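Local atomic coordinates of lipolytic enzyme, G-D-S-L family (Bacteroides thetaiotaomicron, PDB entry 7BR2), a protein that metabolizes the drug diltiazem as a gut microbial serine esterase of the SGNH (GDSL) hydrolase family. Residues M234-N239 with S252-I257; E303-T308 with R443-R448. All coordinates share one frame; numbering follows the deposited sequence.

Contact 1 of 2, residues M234-N239 with S252-I257; sequences MEINAN and SNIKKI
Two sheets packed face to face in a beta sandwich meet at the outermost strand of one of them, where I236 of strand 232-237 touches I254 of strand 249-257. CG1 of I236 lies 4.3 Å from CD1 of I254, a loose apolar contact. The I254 chain runs out extended (chi2 -174°), which carries its terminal methyl across the gap between the sheets, where F263 also packs on I236. Farther along, past the end of strand 232-237, the contact turns polar. NZ of K256 donates to the backbone O of A238 at 3.1 Å, with a C=O...N angle of 125°. The ammonium sits above the carbonyl plane, 43° out of it. K256 reaches this position through bends at chi3 and chi4, and the curled chain lays its methylenes against the same oxygen, CD at 3.1 Å and CE at 3.3 Å. The ammonium also lies 3.8 Å from CA of N239, whose side chain crosses that of the lysine at a slant. A methionine in place of K256 would probably leave the A238 oxygen without this donor and the turn less firmly tied to strand 249-257. The backbone of A238 also bonds to T308, which keeps the turn attached to its own sheet. Branched aliphatic side chains meeting between facing sheets are the usual interior of a beta sandwich; here the outermost strand 249-257 adds a lysine-to-carbonyl bond at the rim.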
loop_
_atom_site.group_PDB
_atom_site.type_symbol
_atom_site.label_atom_id
_atom_site.label_comp_id
_atom_site.label_asym_id
_atom_site.label_seq_id
_atom_site.Cartn_x
_atom_site.Cartn_y
_atom_site.Cartn_z
ATOM N N MET A 234 25.550 -0.780 -8.316
ATOM C CA MET A 234 26.967 -0.456 -8.289
ATOM C C MET A 234 27.776 -1.657 -8.768
ATOM O O MET A 234 27.481 -2.811 -8.425
ATOM C CB MET A 234 27.430 -0.033 -6.894
ATOM C CG MET A 234 27.435 -1.163 -5.901
ATOM S SD MET A 234 27.276 -0.594 -4.213
ATOM C CE MET A 234 25.613 -1.157 -3.870
ATOM N N GLU A 235 28.796 -1.364 -9.568
ATOM C CA GLU A 235 29.726 -2.358 -10.076
ATOM C C GLU A 235 31.131 -1.828 -9.870
ATOM O O GLU A 235 31.478 -0.772 -10.418
ATOM C CB GLU A 235 29.501 -2.658 -11.558
ATOM C CG GLU A 235 30.286 -3.866 -12.056
ATOM C CD GLU A 235 30.129 -4.106 -13.551
ATOM O OE1 GLU A 235 29.045 -3.827 -14.114
ATOM O OE2 GLU A 235 31.109 -4.575 -14.166
ATOM N N ILE A 236 31.919 -2.561 -9.081
ATOM C CA ILE A 236 33.310 -2.247 -8.782
ATOM C C ILE A 236 34.204 -3.328 -9.380
ATOM O O ILE A 236 34.030 -4.521 -9.095
ATOM C CB ILE A 236 33.550 -2.126 -7.266
ATOM C CG1 ILE A 236 32.851 -0.889 -6.691
ATOM C CG2 ILE A 236 35.040 -2.163 -6.955
ATOM C CD1 ILE A 236 31.425 -1.108 -6.253
ATOM N N ASN A 237 35.178 -2.910 -10.183
ATOM C CA ASN A 237 36.222 -3.818 -10.637
ATOM C C ASN A 237 37.383 -3.777 -9.652
ATOM O O ASN A 237 38.012 -2.730 -9.463
ATOM C CB ASN A 237 36.657 -3.481 -12.066
ATOM C CG ASN A 237 37.787 -4.376 -12.559
ATOM O OD1 ASN A 237 38.898 -4.330 -12.031
ATOM N ND2 ASN A 237 37.479 -5.261 -13.503
ATOM N N ALA A 238 37.679 -4.929 -9.048
ATOM C CA ALA A 238 38.673 -4.965 -7.982
ATOM C C ALA A 238 40.081 -4.692 -8.494
ATOM O O ALA A 238 40.870 -4.045 -7.800
ATOM C CB ALA A 238 38.616 -6.311 -7.260
ATOM N N ASN A 239 40.403 -5.118 -9.714
ATOM C CA ASN A 239 41.763 -4.924 -10.202
ATOM C C ASN A 239 42.028 -3.504 -10.689
ATOM O O ASN A 239 43.188 -3.083 -10.725
ATOM C CB ASN A 239 42.063 -5.909 -11.331
ATOM C CG ASN A 239 41.784 -7.355 -10.940
ATOM O OD1 ASN A 239 41.180 -8.105 -11.706
ATOM N ND2 ASN A 239 42.233 -7.754 -9.744
ATOM N N SER A 252 33.083 5.794 -3.767
ATOM C CA SER A 252 34.343 6.513 -3.627
ATOM C C SER A 252 35.243 5.760 -2.654
ATOM O O SER A 252 34.853 4.744 -2.077
ATOM C CB SER A 252 34.113 7.966 -3.196
ATOM O OG SER A 252 33.573 8.048 -1.890
ATOM N N ASN A 253 36.468 6.257 -2.496
ATOM C CA ASN A 253 37.459 5.677 -1.592
ATOM C C ASN A 253 37.609 4.162 -1.756
ATOM O O ASN A 253 37.729 3.417 -0.782
ATOM C CB ASN A 253 37.090 6.020 -0.147
ATOM C CG ASN A 253 38.250 5.867 0.807
ATOM O OD1 ASN A 253 39.372 5.578 0.403
ATOM N ND2 ASN A 253 37.982 6.054 2.089
ATOM N N ILE A 254 37.672 3.710 -3.006
ATOM C CA ILE A 254 37.983 2.313 -3.269
ATOM C C ILE A 254 39.421 2.050 -2.846
ATOM O O ILE A 254 40.354 2.715 -3.308
ATOM C CB ILE A 254 37.761 1.972 -4.746
ATOM C CG1 ILE A 254 36.379 2.456 -5.191
ATOM C CG2 ILE A 254 37.950 0.488 -4.991
ATOM C CD1 ILE A 254 35.999 2.054 -6.593
ATOM N N LYS A 255 39.604 1.083 -1.951
ATOM C CA LYS A 255 40.919 0.753 -1.432
ATOM C C LYS A 255 41.084 -0.758 -1.428
ATOM O O LYS A 255 40.118 -1.505 -1.235
ATOM C CB LYS A 255 41.103 1.317 -0.023
ATOM C CG LYS A 255 41.167 2.832 0.005
ATOM C CD LYS A 255 42.387 3.365 -0.725
ATOM C CE LYS A 255 42.448 4.898 -0.696
ATOM N NZ LYS A 255 43.000 5.485 -1.969
ATOM N N LYS A 256 42.322 -1.196 -1.640
ATOM C CA LYS A 256 42.687 -2.608 -1.631
ATOM C C LYS A 256 43.798 -2.818 -0.619
ATOM O O LYS A 256 44.817 -2.124 -0.660
ATOM C CB LYS A 256 43.128 -3.085 -3.008
ATOM C CG LYS A 256 42.302 -4.229 -3.525
ATOM C CD LYS A 256 42.270 -4.210 -5.039
ATOM C CE LYS A 256 43.028 -5.389 -5.638
ATOM N NZ LYS A 256 43.712 -5.036 -6.921
ATOM N N ILE A 257 43.577 -3.728 0.316
ATOM C CA ILE A 257 44.520 -4.006 1.387
ATOM C C ILE A 257 44.737 -5.519 1.400
ATOM O O ILE A 257 43.845 -6.278 1.804
ATOM C CB ILE A 257 44.007 -3.490 2.744
ATOM C CG1 ILE A 257 43.770 -1.974 2.707
ATOM C CG2 ILE A 257 44.971 -3.795 3.862
ATOM C CD1 ILE A 257 42.634 -1.479 3.618
#

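Contact 2 of 2, residues E303-T308 with R443-R448; sequences ELLKVT and RKIVLR
V307 and L447 meet tip to tip between two strands of different sheets, and this is the closer of the two apolar pairs. CG2 of V307 comes to 3.5 Å from CD1 of L447, and the same leucine methyl lies 4.0 Å from both CB and CG1 of the valine. A single methyl thus rests against the branched end of V307. With CG1 anti to the backbone N (chi1 -175°), V307 turns CG2 to the leucine methyl. The second pair is looser: CD2 of L305 is 4.4 Å from CG2 of I445. All four side chains are buried, and neighbours complete the layer: M234 packs on L305, F263 and Y265 on I445, I261 on L447, and L316 on both I445 and L447. Polar links belong to the surroundings. The carboxylate of E303 accepts from Q345 and is hydrogen-bonded to Y265, while R443 forms a salt bridge with D319. Between these segments the chemistry is wholly aliphatic, so the two strands probably cohere here through dispersion contacts and exclusion of water rather than directed bonds.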
loop_
_atom_site.group_PDB
_atom_site.type_symbol
_atom_site.label_atom_id
_atom_site.label_comp_id
_atom_site.label_asym_id
_atom_site.label_seq_id
_atom_site.Cartn_x
_atom_site.Cartn_y
_atom_site.Cartn_z
ATOM N N GLU A 303 18.870 -3.637 -4.765
ATOM C CA GLU A 303 20.019 -2.807 -4.411
ATOM C C GLU A 303 21.256 -3.642 -4.736
ATOM O O GLU A 303 21.822 -4.331 -3.877
ATOM C CB GLU A 303 19.962 -2.395 -2.919
ATOM C CG GLU A 303 21.052 -1.427 -2.494
ATOM C CD GLU A 303 21.079 -1.161 -0.988
ATOM O OE1 GLU A 303 20.350 -1.836 -0.222
ATOM O OE2 GLU A 303 21.837 -0.257 -0.572
ATOM N N LEU A 304 21.684 -3.580 -5.995
ATOM C CA LEU A 304 22.604 -4.578 -6.533
ATOM C C LEU A 304 24.054 -4.202 -6.258
ATOM O O LEU A 304 24.494 -3.097 -6.593
ATOM C CB LEU A 304 22.379 -4.763 -8.033
ATOM C CG LEU A 304 22.999 -6.060 -8.570
ATOM C CD1 LEU A 304 22.263 -7.311 -8.068
ATOM C CD2 LEU A 304 23.058 -6.044 -10.092
ATOM N N LEU A 305 24.795 -5.121 -5.649
ATOM C CA LEU A 305 26.235 -4.971 -5.480
ATOM C C LEU A 305 26.957 -5.990 -6.358
ATOM O O LEU A 305 26.828 -7.206 -6.153
ATOM C CB LEU A 305 26.644 -5.123 -4.016
ATOM C CG LEU A 305 28.153 -5.263 -3.799
ATOM C CD1 LEU A 305 28.899 -4.007 -4.238
ATOM C CD2 LEU A 305 28.451 -5.577 -2.329
ATOM N N LYS A 306 27.716 -5.489 -7.330
ATOM C CA LYS A 306 28.491 -6.314 -8.248
ATOM C C LYS A 306 29.956 -5.935 -8.107
ATOM O O LYS A 306 30.328 -4.780 -8.344
ATOM C CB LYS A 306 28.026 -6.125 -9.700
ATOM C CG LYS A 306 28.510 -7.221 -10.635
ATOM C CD LYS A 306 28.160 -6.954 -12.079
ATOM C CE LYS A 306 26.691 -7.229 -12.345
ATOM N NZ LYS A 306 26.238 -6.484 -13.546
ATOM N N VAL A 307 30.788 -6.915 -7.771
ATOM C CA VAL A 307 32.224 -6.720 -7.631
ATOM C C VAL A 307 32.864 -7.749 -8.550
ATOM O O VAL A 307 32.939 -8.935 -8.215
ATOM C CB VAL A 307 32.706 -6.901 -6.191
ATOM C CG1 VAL A 307 34.187 -6.557 -6.074
ATOM C CG2 VAL A 307 31.852 -6.081 -5.240
ATOM N N THR A 308 33.320 -7.311 -9.710
ATOM C CA THR A 308 34.027 -8.187 -10.638
ATOM C C THR A 308 35.508 -7.938 -10.421
ATOM O O THR A 308 35.987 -6.835 -10.686
ATOM C CB THR A 308 33.657 -7.899 -12.090
ATOM O OG1 THR A 308 34.160 -6.607 -12.432
ATOM C CG2 THR A 308 32.146 -7.898 -12.274
ATOM N N ARG A 443 28.011 4.581 3.793
ATOM C CA ARG A 443 28.222 3.262 4.379
ATOM C C ARG A 443 29.547 2.678 3.903
ATOM O O ARG A 443 29.852 2.694 2.704
ATOM C CB ARG A 443 27.075 2.317 4.018
ATOM C CG ARG A 443 25.705 2.817 4.421
ATOM C CD ARG A 443 25.563 2.887 5.938
ATOM N NE ARG A 443 24.210 3.267 6.328
ATOM C CZ ARG A 443 23.788 3.354 7.587
ATOM N NH1 ARG A 443 24.617 3.082 8.589
ATOM N NH2 ARG A 443 22.534 3.711 7.839
ATOM N N LYS A 444 30.299 2.114 4.838
ATOM C CA LYS A 444 31.606 1.530 4.567
ATOM C C LYS A 444 31.442 0.054 4.222
ATOM O O LYS A 444 31.147 -0.763 5.098
ATOM C CB LYS A 444 32.492 1.721 5.790
ATOM C CG LYS A 444 33.775 0.948 5.780
ATOM C CD LYS A 444 34.856 1.543 4.927
ATOM C CE LYS A 444 36.036 0.561 4.877
ATOM N NZ LYS A 444 36.413 -0.007 6.238
ATOM N N ILE A 445 31.644 -0.292 2.952
ATOM C CA ILE A 445 31.482 -1.661 2.474
ATOM C C ILE A 445 32.851 -2.324 2.393
ATOM O O ILE A 445 33.797 -1.746 1.847
ATOM C CB ILE A 445 30.764 -1.686 1.116
ATOM C CG1 ILE A 445 29.368 -1.061 1.271
ATOM C CG2 ILE A 445 30.707 -3.104 0.581
ATOM C CD1 ILE A 445 28.479 -1.151 0.041
ATOM N N VAL A 446 32.951 -3.545 2.920
ATOM C CA VAL A 446 34.199 -4.294 2.992
ATOM C C VAL A 446 33.937 -5.707 2.500
ATOM O O VAL A 446 32.959 -6.344 2.912
ATOM C CB VAL A 446 34.750 -4.340 4.432
ATOM C CG1 VAL A 446 35.852 -5.378 4.549
ATOM C CG2 VAL A 446 35.214 -2.970 4.891
ATOM N N LEU A 447 34.809 -6.196 1.620
ATOM C CA LEU A 447 34.838 -7.594 1.224
ATOM C C LEU A 447 36.169 -8.141 1.707
ATOM O O LEU A 447 37.229 -7.795 1.161
ATOM C CB LEU A 447 34.663 -7.765 -0.283
ATOM C CG LEU A 447 33.235 -7.434 -0.738
ATOM C CD1 LEU A 447 33.200 -7.056 -2.198
ATOM C CD2 LEU A 447 32.260 -8.554 -0.443
ATOM N N ARG A 448 36.101 -8.973 2.736
ATOM C CA ARG A 448 37.268 -9.524 3.402
ATOM C C ARG A 448 37.429 -10.953 2.902
ATOM O O ARG A 448 36.490 -11.746 3.000
ATOM C CB ARG A 448 37.054 -9.509 4.917
ATOM C CG ARG A 448 38.118 -10.218 5.727
ATOM C CD ARG A 448 37.759 -10.260 7.217
ATOM N NE ARG A 448 37.483 -8.958 7.827
ATOM C CZ ARG A 448 36.891 -8.804 9.011
ATOM N NH1 ARG A 448 36.490 -9.869 9.695
ATOM N NH2 ARG A 448 36.681 -7.590 9.505
#

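In the fold
Both contacts join the same two layers, the mixed sheet with strands 232-237 and 303-308 and the antiparallel sheet with strands 249-257 and 443-449, and their centres lie about 9 Å apart. Strands 232-237 and 303-308 are parallel neighbours, tied by probable backbone bonds from I236 N to K306 O and from K306 N to M234 O. Contact 2 is the core: all its touching residues are buried and apolar. Contact 1 is partly buried and runs outward past the end of strand 232-237, where N239 is exposed and a lysine-to-carbonyl bond joins the aliphatic packing. Strand 249-257 is outermost in its sheet, whereas 443-449 lies in the middle, in keeping with this difference.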